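Myosin-I heavy chain (Dictyostelium discoideum, PDB 5EJY) is an actin-based class VII myosin motor with ATPase activity, involved in early phagocytosis and adhesion, represented here by the first MyTH4-FERM unit of its tail. Local coordinates at residues N324-C328 against S410-C414; Y333-I337 against L400-H404; G338-L342 against K381-H385. One frame throughout, in Å; residues are numbered along the deposited sequence.

Contact 1: N324-C328 against S410-C414; sequences NSNYC and SLVVC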
loop_
_atom_site.group_PDB
_atom_site.type_symbol
_atom_site.label_atom_id
_atom_site.label_comp_id
_atom_site.label_asym_id
_atom_site.label_seq_id
_atom_site.Cartn_x
_atom_site.Cartn_y
_atom_site.Cartn_z
ATOM N N ASN A 324 14.809 -13.989 -14.026
ATOM C CA ASN A 324 15.483 -12.816 -13.483
ATOM C C ASN A 324 16.943 -13.181 -13.201
ATOM O O ASN A 324 17.201 -14.084 -12.409
ATOM C CB ASN A 324 14.775 -12.405 -12.183
ATOM C CG ASN A 324 15.351 -11.141 -11.556
ATOM O OD1 ASN A 324 16.529 -10.833 -11.705
ATOM N ND2 ASN A 324 14.509 -10.407 -10.841
ATOM N N SER A 325 17.892 -12.500 -13.843
ATOM C CA SER A 325 19.307 -12.864 -13.682
ATOM C C SER A 325 19.804 -12.782 -12.228
ATOM O O SER A 325 20.773 -13.445 -11.866
ATOM C CB SER A 325 20.218 -12.054 -14.622
ATOM O OG SER A 325 20.117 -10.663 -14.374
ATOM N N ASN A 326 19.138 -11.986 -11.396
ATOM C CA ASN A 326 19.512 -11.906 -9.980
ATOM C C ASN A 326 19.239 -13.203 -9.243
ATOM O O ASN A 326 19.787 -13.436 -8.167
ATOM C CB ASN A 326 18.763 -10.772 -9.269
ATOM C CG ASN A 326 19.282 -9.402 -9.638
ATOM O OD1 ASN A 326 20.471 -9.225 -9.901
ATOM N ND2 ASN A 326 18.393 -8.419 -9.655
ATOM N N TYR A 327 18.370 -14.039 -9.814
ATOM C CA TYR A 327 17.973 -15.291 -9.178
ATOM C C TYR A 327 18.470 -16.524 -9.940
ATOM O O TYR A 327 18.740 -17.562 -9.342
ATOM C CB TYR A 327 16.440 -15.360 -9.061
ATOM C CG TYR A 327 15.831 -14.347 -8.110
ATOM C CD1 TYR A 327 16.348 -14.160 -6.835
ATOM C CD2 TYR A 327 14.722 -13.584 -8.490
ATOM C CE1 TYR A 327 15.776 -13.238 -5.953
ATOM C CE2 TYR A 327 14.151 -12.659 -7.621
ATOM C CZ TYR A 327 14.682 -12.493 -6.357
ATOM O OH TYR A 327 14.120 -11.583 -5.495
ATOM N N CYS A 328 18.566 -16.415 -11.259
ATOM C CA CYS A 328 18.934 -17.557 -12.094
ATOM C C CYS A 328 19.716 -17.115 -13.326
ATOM O O CYS A 328 19.299 -16.198 -14.037
ATOM C CB CYS A 328 17.674 -18.324 -12.521
ATOM S SG CYS A 328 17.966 -19.748 -13.615
ATOM N N SER A 410 10.792 -17.551 -0.060
ATOM C CA SER A 410 10.680 -16.099 -0.178
ATOM C C SER A 410 12.062 -15.575 -0.568
ATOM O O SER A 410 13.036 -15.813 0.142
ATOM C CB SER A 410 10.250 -15.487 1.159
ATOM O OG SER A 410 9.137 -16.179 1.722
ATOM N N LEU A 411 12.142 -14.859 -1.682
ATOM C CA LEU A 411 13.426 -14.518 -2.282
ATOM C C LEU A 411 13.801 -13.065 -2.029
ATOM O O LEU A 411 12.956 -12.169 -2.129
ATOM C CB LEU A 411 13.385 -14.774 -3.787
ATOM C CG LEU A 411 13.035 -16.200 -4.215
ATOM C CD1 LEU A 411 13.110 -16.327 -5.722
ATOM C CD2 LEU A 411 13.961 -17.205 -3.518
ATOM N N VAL A 412 15.074 -12.839 -1.714
ATOM C CA VAL A 412 15.592 -11.494 -1.487
ATOM C C VAL A 412 16.988 -11.379 -2.101
ATOM O O VAL A 412 17.884 -12.160 -1.768
ATOM C CB VAL A 412 15.693 -11.167 0.021
ATOM C CG1 VAL A 412 16.183 -9.732 0.226
ATOM C CG2 VAL A 412 14.348 -11.383 0.718
ATOM N N VAL A 413 17.172 -10.411 -2.990
ATOM C CA VAL A 413 18.480 -10.174 -3.612
ATOM C C VAL A 413 19.351 -9.348 -2.668
ATOM O O VAL A 413 18.944 -8.273 -2.216
ATOM C CB VAL A 413 18.340 -9.436 -4.959
ATOM C CG1 VAL A 413 19.718 -9.117 -5.561
ATOM C CG2 VAL A 413 17.502 -10.251 -5.932
ATOM N N CYS A 414 20.550 -9.850 -2.367
ATOM C CA CYS A 414 21.423 -9.190 -1.414
ATOM C C CYS A 414 22.865 -9.068 -1.897
ATOM O O CYS A 414 23.281 -9.694 -2.875
ATOM C CB CYS A 414 21.447 -9.937 -0.074
ATOM S SG CYS A 414 19.861 -10.158 0.718
HETATM O O HOH W 1 14.860 -8.916 -3.799
#
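Tyr327 lays one face of its ring on Leu411, the methyl CD1 sitting almost exactly over the ring centre. This CH-pi contact puts CD1 3.9 Å from the centroid and 5° off the normal. The residues joined belong to two parts of the FERM module: the loop between helices 304-322 and 331-346 of the helical central lobe, and strand 410-415, an outermost strand of the four-stranded antiparallel sheet that follows that lobe. The loop reaches the strand through side chains, Tyr327 doing most of the work. Its CG stands anti to its own carbonyl carbon (chi1 -67°); although the bond leaving CA does not aim at the strand, the far end of the ring comes up against it.

Val413 CG2 approaches the ring obliquely and makes its nearest approach to Tyr327 CE1, 3.4 Å away, while Leu411 CB lies 3.6 Å from the same carbon. Val413 CG2 also meets Asn326 CB at 3.6 Å, so a single methyl fills the angle between two consecutive loop residues. The side chains of Asn326 and Val413 cross at about a right angle, at a more exposed margin.

The loop is shaped from within by an Asx turn: Asn324 OD1 accepts from Asn326 N at 2.9 Å, and Asn324 O takes both Tyr327 N and Cys328 N. Around the site, Leu406 and Asp321 touch Tyr327 and Leu411 alike, and Val428 of the next strand also meets the tyrosine. A water bridges loop and strand: it accepts from Val413 N at 2.9 Å and is hydrogen-bonded to Tyr327 OH at 3.2 Å.

Contact 2: Y333-I337 against L400-H404; sequences YQISI and LLEKH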
loop_
_atom_site.group_PDB
_atom_site.type_symbol
_atom_site.label_atom_id
_atom_site.label_comp_id
_atom_site.label_asym_id
_atom_site.label_seq_id
_atom_site.Cartn_x
_atom_site.Cartn_y
_atom_site.Cartn_z
ATOM N N TYR A 333 18.428 -24.166 -18.249
ATOM C CA TYR A 333 17.212 -24.304 -17.452
ATOM C C TYR A 333 16.108 -23.387 -17.956
ATOM O O TYR A 333 14.969 -23.819 -18.145
ATOM C CB TYR A 333 17.468 -24.023 -15.976
ATOM C CG TYR A 333 16.208 -24.139 -15.151
ATOM C CD1 TYR A 333 15.382 -23.038 -14.941
ATOM C CD2 TYR A 333 15.834 -25.355 -14.601
ATOM C CE1 TYR A 333 14.214 -23.152 -14.194
ATOM C CE2 TYR A 333 14.685 -25.479 -13.855
ATOM C CZ TYR A 333 13.877 -24.374 -13.651
ATOM O OH TYR A 333 12.732 -24.515 -12.902
ATOM N N GLN A 334 16.444 -22.119 -18.171
ATOM C CA GLN A 334 15.457 -21.161 -18.645
ATOM C C GLN A 334 14.875 -21.637 -19.972
ATOM O O GLN A 334 13.666 -21.530 -20.224
ATOM C CB GLN A 334 16.075 -19.771 -18.768
ATOM C CG GLN A 334 16.515 -19.198 -17.420
ATOM C CD GLN A 334 17.372 -17.954 -17.561
ATOM O OE1 GLN A 334 18.140 -17.819 -18.515
ATOM N NE2 GLN A 334 17.242 -17.033 -16.608
ATOM N N ILE A 335 15.742 -22.189 -20.809
ATOM C CA ILE A 335 15.326 -22.734 -22.092
ATOM C C ILE A 335 14.319 -23.854 -21.911
ATOM O O ILE A 335 13.331 -23.927 -22.639
ATOM C CB ILE A 335 16.531 -23.286 -22.894
ATOM C CG1 ILE A 335 17.399 -22.137 -23.394
ATOM C CG2 ILE A 335 16.051 -24.094 -24.084
ATOM C CD1 ILE A 335 16.608 -21.098 -24.149
ATOM N N SER A 336 14.575 -24.736 -20.948
ATOM C CA SER A 336 13.697 -25.879 -20.739
ATOM C C SER A 336 12.286 -25.479 -20.273
ATOM O O SER A 336 11.294 -26.002 -20.780
ATOM C CB SER A 336 14.316 -26.861 -19.754
ATOM O OG SER A 336 14.526 -26.236 -18.506
ATOM N N ILE A 337 12.189 -24.563 -19.312
ATOM C CA ILE A 337 10.864 -24.100 -18.877
ATOM C C ILE A 337 10.169 -23.218 -19.917
ATOM O O ILE A 337 8.958 -23.348 -20.148
ATOM C CB ILE A 337 10.893 -23.407 -17.488
ATOM C CG1 ILE A 337 11.883 -22.236 -17.463
ATOM C CG2 ILE A 337 11.207 -24.424 -16.385
ATOM C CD1 ILE A 337 11.832 -21.400 -16.150
ATOM N N LEU A 400 9.559 -28.979 -13.576
ATOM C CA LEU A 400 10.854 -28.305 -13.631
ATOM C C LEU A 400 10.909 -27.123 -12.669
ATOM O O LEU A 400 11.951 -26.839 -12.061
ATOM C CB LEU A 400 11.132 -27.828 -15.055
ATOM C CG LEU A 400 11.522 -28.918 -16.055
ATOM C CD1 LEU A 400 11.567 -28.374 -17.472
ATOM C CD2 LEU A 400 12.876 -29.521 -15.662
ATOM N N LEU A 401 9.785 -26.422 -12.548
ATOM C CA LEU A 401 9.683 -25.289 -11.633
ATOM C C LEU A 401 9.753 -25.771 -10.194
ATOM O O LEU A 401 10.508 -25.230 -9.383
ATOM C CB LEU A 401 8.378 -24.503 -11.872
ATOM C CG LEU A 401 8.251 -23.721 -13.182
ATOM C CD1 LEU A 401 6.866 -23.077 -13.297
ATOM C CD2 LEU A 401 9.332 -22.652 -13.291
ATOM N N GLU A 402 8.975 -26.801 -9.880
ATOM C CA GLU A 402 8.860 -27.281 -8.505
ATOM C C GLU A 402 10.157 -27.884 -7.954
ATOM O O GLU A 402 10.335 -27.971 -6.739
ATOM C CB GLU A 402 7.724 -28.301 -8.375
ATOM C CG GLU A 402 6.333 -27.690 -8.383
ATOM C CD GLU A 402 6.088 -26.782 -7.189
ATOM O OE1 GLU A 402 6.883 -26.839 -6.227
ATOM O OE2 GLU A 402 5.103 -26.013 -7.208
ATOM N N LYS A 403 11.051 -28.305 -8.843
ATOM C CA LYS A 403 12.294 -28.947 -8.410
ATOM C C LYS A 403 13.487 -27.993 -8.382
ATOM O O LYS A 403 14.592 -28.386 -7.996
ATOM C CB LYS A 403 12.620 -30.165 -9.286
ATOM C CG LYS A 403 11.619 -31.308 -9.167
ATOM C CD LYS A 403 11.519 -31.827 -7.739
ATOM C CE LYS A 403 10.572 -33.019 -7.641
ATOM N N HIS A 404 13.276 -26.745 -8.795
ATOM C CA HIS A 404 14.345 -25.746 -8.710
ATOM C C HIS A 404 14.637 -25.417 -7.250
ATOM O O HIS A 404 13.714 -25.371 -6.438
ATOM C CB HIS A 404 13.964 -24.480 -9.470
ATOM C CG HIS A 404 15.111 -23.547 -9.692
ATOM N ND1 HIS A 404 15.592 -22.711 -8.706
ATOM C CD2 HIS A 404 15.885 -23.330 -10.783
ATOM C CE1 HIS A 404 16.608 -22.014 -9.185
ATOM N NE2 HIS A 404 16.801 -22.366 -10.444
#
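The Tyr333 ring carries His404 on one face and the carbonyl oxygen of Leu400 at its edge, near the ring plane. The histidine arrives edge first in a T-shaped pair, with centroids 5.0 Å apart and planes at 66°. Its CD2 does the touching, displaced toward the tyrosine rim and 3.7 Å from Tyr333 CZ. Tyr333 reaches across because its CG lies opposite the backbone N (chi1 179°), and its hydroxyl then donates to Leu400 O over a short 2.6 Å. The hydroxyl oxygen stands above the carbonyl plane, 60° out of it, and so not on a lone pair. Bond and aromatic contact together probably limit the rotation of the ring. ND1 of His404 is hydrogen-bonded to the backbone N of Leu406, which should help fix the rotation of the imidazole.

One turn along the helix the chemistry becomes aliphatic. Ile337 CG2 packs on Leu400 CB at 3.7 Å, and its CD1 meets Leu401 CD2 at 4.0 Å, the isoleucine and Leu401 crossing at about a right angle. Leu400 CD1 covers Ser336, whose hydroxyl turns back toward Tyr333 O, at a separation too short to be trusted in detail.

The contact thus pins the early turns of helix 331-346 to the last turn of helix 390-402 and the loop beyond it, within the helical FERM central lobe. Helix 304-322 closes over both partners, with Leu322 touching Tyr333 and His404 and Phe319 touching Ile337, while strand 410-415 follows shortly after the loop.

Contact 3: G338-L342 against K381-H385; sequences GSLKL and KYKSH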
loop_
_atom_site.group_PDB
_atom_site.type_symbol
_atom_site.label_atom_id
_atom_site.label_comp_id
_atom_site.label_asym_id
_atom_site.label_seq_id
_atom_site.Cartn_x
_atom_site.Cartn_y
_atom_site.Cartn_z
ATOM N N GLY A 338 10.921 -22.332 -20.554
ATOM C CA GLY A 338 10.349 -21.426 -21.535
ATOM C C GLY A 338 9.875 -22.126 -22.799
ATOM O O GLY A 338 8.883 -21.715 -23.411
ATOM N N SER A 339 10.581 -23.185 -23.193
ATOM C CA SER A 339 10.196 -23.947 -24.382
ATOM C C SER A 339 8.913 -24.739 -24.146
ATOM O O SER A 339 8.084 -24.871 -25.046
ATOM C CB SER A 339 11.330 -24.872 -24.851
ATOM O OG SER A 339 11.543 -25.941 -23.943
ATOM N N LEU A 340 8.757 -25.275 -22.940
ATOM C CA LEU A 340 7.521 -25.959 -22.572
ATOM C C LEU A 340 6.343 -24.987 -22.530
ATOM O O LEU A 340 5.244 -25.307 -22.998
ATOM C CB LEU A 340 7.679 -26.700 -21.241
ATOM C CG LEU A 340 8.507 -27.985 -21.347
ATOM C CD1 LEU A 340 8.896 -28.520 -19.982
ATOM C CD2 LEU A 340 7.744 -29.047 -22.150
ATOM N N LYS A 341 6.577 -23.793 -21.989
ATOM C CA LYS A 341 5.536 -22.769 -21.921
ATOM C C LYS A 341 5.065 -22.384 -23.326
ATOM O O LYS A 341 3.873 -22.151 -23.561
ATOM C CB LYS A 341 6.041 -21.540 -21.159
ATOM C CG LYS A 341 5.016 -20.419 -20.985
ATOM C CD LYS A 341 5.577 -19.299 -20.106
ATOM C CE LYS A 341 4.899 -17.950 -20.361
ATOM N NZ LYS A 341 5.630 -16.838 -19.657
ATOM N N LEU A 342 5.999 -22.333 -24.267
ATOM C CA LEU A 342 5.651 -21.999 -25.642
ATOM C C LEU A 342 4.825 -23.111 -26.283
ATOM O O LEU A 342 3.868 -22.843 -27.012
ATOM C CB LEU A 342 6.910 -21.716 -26.472
ATOM C CG LEU A 342 6.675 -21.231 -27.907
ATOM C CD1 LEU A 342 5.728 -20.039 -27.942
ATOM C CD2 LEU A 342 8.006 -20.885 -28.581
ATOM N N LYS A 381 14.953 -26.606 -28.898
ATOM C CA LYS A 381 14.340 -27.275 -27.760
ATOM C C LYS A 381 12.823 -27.255 -27.933
ATOM O O LYS A 381 12.130 -28.195 -27.545
ATOM C CB LYS A 381 14.748 -26.600 -26.447
ATOM C CG LYS A 381 14.401 -27.403 -25.193
ATOM C CD LYS A 381 15.302 -28.620 -25.036
ATOM C CE LYS A 381 14.937 -29.420 -23.795
ATOM N NZ LYS A 381 15.969 -30.437 -23.441
ATOM N N TYR A 382 12.323 -26.179 -28.535
ATOM C CA TYR A 382 10.893 -25.997 -28.778
ATOM C C TYR A 382 10.403 -27.004 -29.818
ATOM O O TYR A 382 9.442 -27.746 -29.574
ATOM C CB TYR A 382 10.636 -24.560 -29.241
ATOM C CG TYR A 382 9.251 -24.272 -29.782
ATOM C CD1 TYR A 382 9.072 -23.335 -30.791
ATOM C CD2 TYR A 382 8.123 -24.902 -29.267
ATOM C CE1 TYR A 382 7.821 -23.050 -31.293
ATOM C CE2 TYR A 382 6.860 -24.624 -29.766
ATOM C CZ TYR A 382 6.718 -23.694 -30.779
ATOM O OH TYR A 382 5.477 -23.398 -31.291
ATOM N N LYS A 383 11.077 -27.034 -30.969
ATOM C CA LYS A 383 10.778 -28.012 -32.015
ATOM C C LYS A 383 10.726 -29.416 -31.428
ATOM O O LYS A 383 9.926 -30.249 -31.850
ATOM C CB LYS A 383 11.835 -27.963 -33.121
ATOM C CG LYS A 383 11.708 -26.791 -34.086
ATOM C CD LYS A 383 12.763 -26.900 -35.182
ATOM C CE LYS A 383 12.559 -25.865 -36.280
ATOM N NZ LYS A 383 13.543 -26.059 -37.389
ATOM N N SER A 384 11.580 -29.659 -30.439
ATOM C CA SER A 384 11.704 -30.961 -29.792
ATOM C C SER A 384 10.442 -31.483 -29.100
ATOM O O SER A 384 10.334 -32.682 -28.840
ATOM C CB SER A 384 12.841 -30.912 -28.769
ATOM O OG SER A 384 12.713 -31.948 -27.807
ATOM N N HIS A 385 9.501 -30.599 -28.781
ATOM C CA HIS A 385 8.354 -30.994 -27.952
ATOM C C HIS A 385 7.156 -31.567 -28.715
ATOM O O HIS A 385 6.023 -31.114 -28.531
ATOM C CB HIS A 385 7.910 -29.825 -27.069
ATOM C CG HIS A 385 8.979 -29.335 -26.143
ATOM N ND1 HIS A 385 9.521 -30.125 -25.153
ATOM C CD2 HIS A 385 9.605 -28.137 -26.055
ATOM C CE1 HIS A 385 10.435 -29.435 -24.492
ATOM N NE2 HIS A 385 10.505 -28.225 -25.021
#
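Ser339 and His385 form the tight centre of this contact, with NE2 of the imidazole donating to Ser339 OG at 2.7 Å. OG lies 15° out of the imidazole plane and close to the line of the N-H. It also bonds to backbone carbonyls one turn back, at Ile335 and Ser336. A chi1 of 70° holds it between the backbone N and the carbonyl carbon, where it can serve both its own helix and the histidine.

Leucines fill in around this polar link. Leu340 CD2 lies over one face of the His385 ring, a CH-pi contact 3.8 Å from the centroid, although the bond from its backbone heads away from residues 381-385. Leu342 CD2 lies over a face of Tyr382 at 3.5 Å from the centroid and 16° off the normal, a close CH-pi contact displaced toward CD1 and CE1. Beyond the ring, Tyr382 OH bonds to Ser347 O and ties its helix to the chain just past helix 331-346.

The exposed margin is slighter. Lys381 touches with its aliphatic base, CG lying 3.4 Å from Ser339 OG, and its chain then bends at chi2 and leads its amine away.

Helix 331-346 here meets the end of helix 375-383 and the turn that follows, inside the FERM central lobe. Helix 390-402 packs against Leu340 through Gln396 and Met397, and helix 351-360 covers the Leu342–Tyr382 pair with Leu357 and Ile353.

Contacts 2 and 3 share helix 331-346, their centres about 12 Å apart. They touch directly, where Leu400 CD1 meets Leu340 CD1 and Ile335 CG2 meets Lys381 CB. Contact 3 is the more buried; each pairs a direct side-chain hydrogen bond with apolar packing. Contacts 1 and 2 are both partly buried, and contact 1 has the exposed Asn326 at its margin. Contacts 1 and 3 share methyl-over-ring packing, but contact 1 has a water bridge in place of a direct bond across its segments. It touches contact 2 through Cys328, against Gln334 and His404. Contact 1 joins the helical lobe to the following sheet, whereas contacts 2 and 3 join helices within the lobe.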